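Local coordinates for protein discoidin-2 (Dictyostelium discoideum, PDB 2VM9) that is a trimeric galactose-binding lectin that also recognises N-acetylgalactosamine and may take part in spore formation and spore coat formation, at residues A[206-211]-A[217-222]; A[233-238]-A[244-249]. All blocks are in the same frame, centred on the assembly; numbering follows the deposited sequence.

Contact 1: residues A[206-211]-A[217-222]; sequences KKVDAH and MRWEGK
Val208 packs against the Trp219 indole, and Ala210 meets the thioether of Met217: these two pairs join the margins of the two sheets of the H-type lectin beta-sandwich, where both meet the neighbouring subunits. Within this chain, 206-211 and 217-222 lie on strands at the margin of the two sheets; their directions differ by 136° and no hydrogen bond joins them.

The side-chain contacts are mainly apolar. Val208 CG2 sits 3.3 Å above the indole plane, displaced toward the rim, and is closest to Trp219 NE1 at 3.6 Å, with CE2 only slightly farther. The indole reaches this spot because CG of Trp219 stands between the backbone N and the carbonyl carbon (chi1 59°). Its NE1 is hydrogen-bonded outside the two segments, and a bound phosphate ion, probably from the crystallisation liquor, lies close by.

Polar groups on the outer side of the strands serve the sugar site and the trimer. Asp209, whose CB points away from 217-222, and Arg218 are both carbohydrate-binding residues. Asp209 OD1 and His211 ND1 are hydrogen-bonded to Gln216 of the second subunit, whose strand extends the sheet from Lys207 to His211. Arg218 NH1 makes a salt bridge with Asp213, and Met217 to Glu220 pair in turn with a strand of the third subunit. At Lys206 and Lys207 the strand carries a classic beta bulge opposite Thr247.

Sulfur packing completes the inner side, where Met217 also packs on Met217 of both other subunits. Its chain bends at chi2 and chi3, bringing SD to 3.9 Å from Ala210 CB and into the plane of the Trp219 ring at its edge, while the terminal CE comes 3.6 Å from the carbonyl oxygen Ala210 O.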
# COMPACT_ATOMS: atom_id res chain seq x y z
N LYS A 206 -2.90 -24.06 20.04
CA LYS A 206 -4.24 -24.54 19.67
C LYS A 206 -4.48 -26.01 19.96
O LYS A 206 -5.52 -26.57 19.58
CB LYS A 206 -4.59 -24.20 18.22
CG LYS A 206 -3.71 -24.89 17.18
CD LYS A 206 -4.26 -24.57 15.77
CE LYS A 206 -3.46 -25.28 14.72
NZ LYS A 206 -3.79 -24.87 13.28
N LYS A 207 -3.54 -26.66 20.64
CA LYS A 207 -3.75 -28.04 21.06
C LYS A 207 -2.84 -28.36 22.21
O LYS A 207 -1.63 -28.13 22.11
CB LYS A 207 -3.49 -29.04 19.92
CG LYS A 207 -3.58 -30.50 20.42
CD LYS A 207 -3.05 -31.44 19.34
CE LYS A 207 -3.21 -32.86 19.74
NZ LYS A 207 -2.66 -33.79 18.70
N VAL A 208 -3.43 -28.89 23.28
CA VAL A 208 -2.66 -29.45 24.39
C VAL A 208 -3.07 -30.90 24.58
O VAL A 208 -4.25 -31.19 24.72
CB VAL A 208 -2.90 -28.67 25.69
CG1 VAL A 208 -2.32 -29.48 26.89
CG2 VAL A 208 -2.30 -27.28 25.59
N ASP A 209 -2.10 -31.81 24.57
CA ASP A 209 -2.36 -33.19 24.92
C ASP A 209 -1.20 -33.52 25.86
O ASP A 209 -0.10 -33.80 25.40
CB ASP A 209 -2.34 -34.08 23.68
CG ASP A 209 -2.72 -35.53 23.97
OD1 ASP A 209 -2.87 -35.90 25.16
OD2 ASP A 209 -2.94 -36.27 22.99
N ALA A 210 -1.42 -33.41 27.16
CA ALA A 210 -0.32 -33.46 28.14
C ALA A 210 -0.80 -33.89 29.50
O ALA A 210 -1.93 -33.55 29.93
CB ALA A 210 0.36 -32.09 28.28
N HIS A 211 0.08 -34.57 30.22
CA HIS A 211 -0.25 -35.03 31.54
C HIS A 211 0.30 -34.04 32.54
O HIS A 211 1.41 -33.51 32.37
CB HIS A 211 0.36 -36.43 31.79
CG HIS A 211 -0.45 -37.25 32.74
ND1 HIS A 211 -1.50 -38.05 32.31
CD2 HIS A 211 -0.40 -37.38 34.09
CE1 HIS A 211 -2.04 -38.65 33.36
NE2 HIS A 211 -1.40 -38.25 34.45
N MET A 217 0.65 -28.42 35.54
CA MET A 217 0.81 -28.40 34.06
C MET A 217 1.95 -27.47 33.73
O MET A 217 2.00 -26.34 34.22
CB MET A 217 -0.46 -27.88 33.39
CG MET A 217 -0.38 -27.83 31.84
SD MET A 217 -0.02 -29.45 31.16
CE MET A 217 -1.66 -30.21 31.19
N ARG A 218 2.86 -27.93 32.86
CA ARG A 218 4.02 -27.14 32.44
C ARG A 218 4.23 -27.38 30.95
O ARG A 218 4.56 -28.50 30.53
CB ARG A 218 5.29 -27.56 33.21
CG ARG A 218 5.21 -27.48 34.75
CD ARG A 218 6.52 -27.95 35.36
NE ARG A 218 6.44 -27.96 36.81
CZ ARG A 218 6.19 -29.05 37.53
NH1 ARG A 218 6.00 -30.22 36.94
NH2 ARG A 218 6.20 -28.96 38.86
N TRP A 219 3.96 -26.37 30.15
CA TRP A 219 4.33 -26.44 28.75
C TRP A 219 4.67 -25.04 28.25
O TRP A 219 4.16 -24.05 28.76
CB TRP A 219 3.25 -27.11 27.89
CG TRP A 219 1.89 -26.48 27.89
CD1 TRP A 219 0.76 -26.91 28.56
CD2 TRP A 219 1.48 -25.34 27.14
NE1 TRP A 219 -0.31 -26.08 28.29
CE2 TRP A 219 0.11 -25.11 27.41
CE3 TRP A 219 2.15 -24.49 26.23
CZ2 TRP A 219 -0.62 -24.06 26.84
CZ3 TRP A 219 1.42 -23.42 25.65
CH2 TRP A 219 0.06 -23.22 25.96
N GLU A 220 5.54 -24.97 27.26
CA GLU A 220 5.87 -23.66 26.69
C GLU A 220 6.30 -23.89 25.23
O GLU A 220 6.84 -24.94 24.90
CB GLU A 220 6.97 -22.97 27.50
CG GLU A 220 7.40 -21.59 26.96
CD GLU A 220 8.32 -20.81 27.89
OE1 GLU A 220 8.84 -21.39 28.87
OE2 GLU A 220 8.48 -19.59 27.63
N GLY A 221 6.07 -22.88 24.40
CA GLY A 221 6.64 -22.85 23.05
C GLY A 221 7.37 -21.53 22.92
O GLY A 221 6.94 -20.50 23.50
N LYS A 222 8.47 -21.55 22.17
CA LYS A 222 9.23 -20.35 21.83
C LYS A 222 9.60 -20.45 20.35
O LYS A 222 10.00 -21.52 19.86
CB LYS A 222 10.54 -20.28 22.62
CG LYS A 222 10.40 -19.93 24.07
CD LYS A 222 11.78 -19.85 24.75
CE LYS A 222 11.59 -19.67 26.26
NZ LYS A 222 12.90 -19.64 26.97

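Contact 2: residues A[233-238]-A[244-249]; sequences LTFITW and YDLTFD
Phe235 and Phe248 meet obliquely, with CE1 of Phe235 3.5 Å from CD2 of Phe248 and the ring planes inclined at 52°. The centroids are 5.6 Å apart. Phe235 puts its CD1-CE1 side at the edge of the Phe248 ring, near that ring's plane, and the two side chains run past each other in opposite directions. Leu246 joins from the same strand as Phe248: its CB is 3.9 Å from Phe235 CD1, and its CD1 lies in the plane of the Phe235 ring, at the edge. The carbonyl oxygen Leu246 O comes 3.6 Å from Phe235 CE1.

Leu233, on the same strand as Phe235, covers one face of that ring. The extended first torsion of Leu233 (chi1 -161°) places its CD1 3.6 Å above the centre of the Phe235 ring, within reach of Phe248 CD2 at 4.1 Å. All four side chains are buried, forming part of the hydrophobic core between the two sheets of the H-type lectin sandwich, with 230-237 the middle strand of one sheet and 243-254 the middle strand of the other.

Farther out, Ile185 and Arg187 of strand 183-190 pack against Phe235, as do Ile171 and Leu176 from loops. Phe248 rests on Cys205 of its own chain and touches Cys205 of the third subunit. On the other side of strand 244-249, Asp245 OD2 forms a salt bridge with Lys207, and Asp245 OD1 accepts a hydrogen bond from Gly172 N and a weak one, 3.0 Å long, from Leu246 N.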
# COMPACT_ATOMS: atom_id res chain seq x y z
N LEU A 233 10.59 -23.76 16.19
CA LEU A 233 9.63 -23.78 17.31
C LEU A 233 10.23 -24.73 18.33
O LEU A 233 10.34 -25.94 18.08
CB LEU A 233 8.28 -24.28 16.84
CG LEU A 233 7.06 -23.93 17.74
CD1 LEU A 233 7.36 -24.09 19.21
CD2 LEU A 233 6.55 -22.54 17.48
N THR A 234 10.68 -24.18 19.45
CA THR A 234 11.21 -25.00 20.51
C THR A 234 10.04 -25.29 21.46
O THR A 234 9.44 -24.36 21.99
CB THR A 234 12.36 -24.28 21.23
OG1 THR A 234 13.42 -24.01 20.29
CG2 THR A 234 12.89 -25.17 22.37
N PHE A 235 9.72 -26.59 21.60
CA PHE A 235 8.65 -27.04 22.50
C PHE A 235 9.35 -27.41 23.78
O PHE A 235 10.39 -28.09 23.75
CB PHE A 235 7.94 -28.25 21.92
CG PHE A 235 7.13 -27.95 20.69
CD1 PHE A 235 5.77 -27.71 20.79
CD2 PHE A 235 7.73 -27.93 19.42
CE1 PHE A 235 5.00 -27.45 19.66
CE2 PHE A 235 6.97 -27.64 18.28
CZ PHE A 235 5.60 -27.40 18.39
N ILE A 236 8.78 -27.00 24.91
CA ILE A 236 9.49 -27.12 26.17
C ILE A 236 8.55 -27.68 27.24
O ILE A 236 7.39 -27.25 27.33
CB ILE A 236 9.93 -25.70 26.62
CG1 ILE A 236 10.80 -25.05 25.53
CG2 ILE A 236 10.60 -25.75 28.00
CD1 ILE A 236 10.99 -23.56 25.73
N THR A 237 9.05 -28.63 28.03
CA THR A 237 8.41 -28.95 29.29
C THR A 237 9.50 -29.10 30.36
O THR A 237 10.69 -29.07 30.06
CB THR A 237 7.47 -30.20 29.18
OG1 THR A 237 6.64 -30.27 30.35
CG2 THR A 237 8.27 -31.51 29.02
N TRP A 238 9.09 -29.24 31.61
CA TRP A 238 10.06 -29.35 32.70
C TRP A 238 9.33 -30.01 33.86
O TRP A 238 8.25 -30.61 33.66
CB TRP A 238 10.75 -28.01 33.02
CG TRP A 238 9.83 -26.89 33.51
CD1 TRP A 238 9.74 -26.42 34.79
CD2 TRP A 238 8.91 -26.10 32.73
NE1 TRP A 238 8.83 -25.39 34.87
CE2 TRP A 238 8.30 -25.18 33.62
CE3 TRP A 238 8.54 -26.08 31.38
CZ2 TRP A 238 7.32 -24.27 33.19
CZ3 TRP A 238 7.58 -25.17 30.94
CH2 TRP A 238 6.97 -24.27 31.86
N TYR A 244 2.30 -35.20 25.45
CA TYR A 244 2.04 -36.12 24.33
C TYR A 244 2.12 -35.40 22.99
O TYR A 244 2.76 -35.87 22.04
CB TYR A 244 0.65 -36.75 24.53
CG TYR A 244 0.32 -37.88 23.60
CD1 TYR A 244 0.49 -39.20 24.01
CD2 TYR A 244 -0.14 -37.63 22.31
CE1 TYR A 244 0.18 -40.24 23.18
CE2 TYR A 244 -0.45 -38.68 21.45
CZ TYR A 244 -0.28 -39.99 21.92
OH TYR A 244 -0.57 -41.06 21.11
N ASP A 245 1.48 -34.23 22.91
CA ASP A 245 1.59 -33.38 21.71
C ASP A 245 1.20 -31.94 22.07
O ASP A 245 0.48 -31.69 23.06
CB ASP A 245 0.67 -33.91 20.59
CG ASP A 245 1.04 -33.37 19.21
OD1 ASP A 245 2.17 -32.87 19.04
OD2 ASP A 245 0.21 -33.45 18.28
N LEU A 246 1.71 -31.00 21.29
CA LEU A 246 1.30 -29.59 21.38
C LEU A 246 1.27 -29.08 19.97
O LEU A 246 2.10 -29.50 19.15
CB LEU A 246 2.32 -28.75 22.15
CG LEU A 246 2.45 -29.00 23.65
CD1 LEU A 246 3.74 -28.34 24.16
CD2 LEU A 246 1.21 -28.48 24.38
N THR A 247 0.36 -28.14 19.70
CA THR A 247 0.31 -27.50 18.38
C THR A 247 0.24 -25.99 18.55
O THR A 247 -0.51 -25.50 19.39
CB THR A 247 -0.93 -27.95 17.55
OG1 THR A 247 -0.91 -29.37 17.38
CG2 THR A 247 -0.94 -27.26 16.18
N PHE A 248 1.04 -25.27 17.76
CA PHE A 248 0.94 -23.81 17.68
C PHE A 248 0.58 -23.34 16.28
O PHE A 248 1.08 -23.89 15.28
CB PHE A 248 2.27 -23.15 18.07
CG PHE A 248 2.62 -23.31 19.53
CD1 PHE A 248 2.22 -22.35 20.46
CD2 PHE A 248 3.32 -24.44 19.96
CE1 PHE A 248 2.51 -22.50 21.83
CE2 PHE A 248 3.65 -24.60 21.34
CZ PHE A 248 3.22 -23.65 22.27
N ASP A 249 -0.24 -22.29 16.20
CA ASP A 249 -0.28 -21.51 14.96
C ASP A 249 0.79 -20.43 15.11
O ASP A 249 1.02 -19.92 16.21
CB ASP A 249 -1.65 -20.85 14.78
CG ASP A 249 -2.62 -21.73 13.99
OD1 ASP A 249 -2.17 -22.76 13.41
OD2 ASP A 249 -3.82 -21.40 13.96

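Contacts 1 and 2 follow one another along the chain, their centres about 6 Å apart, and each spans the same two sheets: 206-211 and 244-249 are neighbours in one, 217-222 and 233-238 in the other. Gly221 CA lies 3.6 Å from Phe248 CZ, so segment 217-222 packs on the Phe248 side of contact 2. A salt bridge of 2.7 Å between Lys206 NZ and Asp249 OD1 ties the first sheet, and a probable hydrogen bond of 2.7 Å between Arg218 O and Thr237 OG1 the second. Within the sugar site, Arg218 CD lies 3.5 Å from Trp238 NE1, and Asp209 of the third subunit packs against Trp238, so carbohydrate-binding residues of two chains meet there.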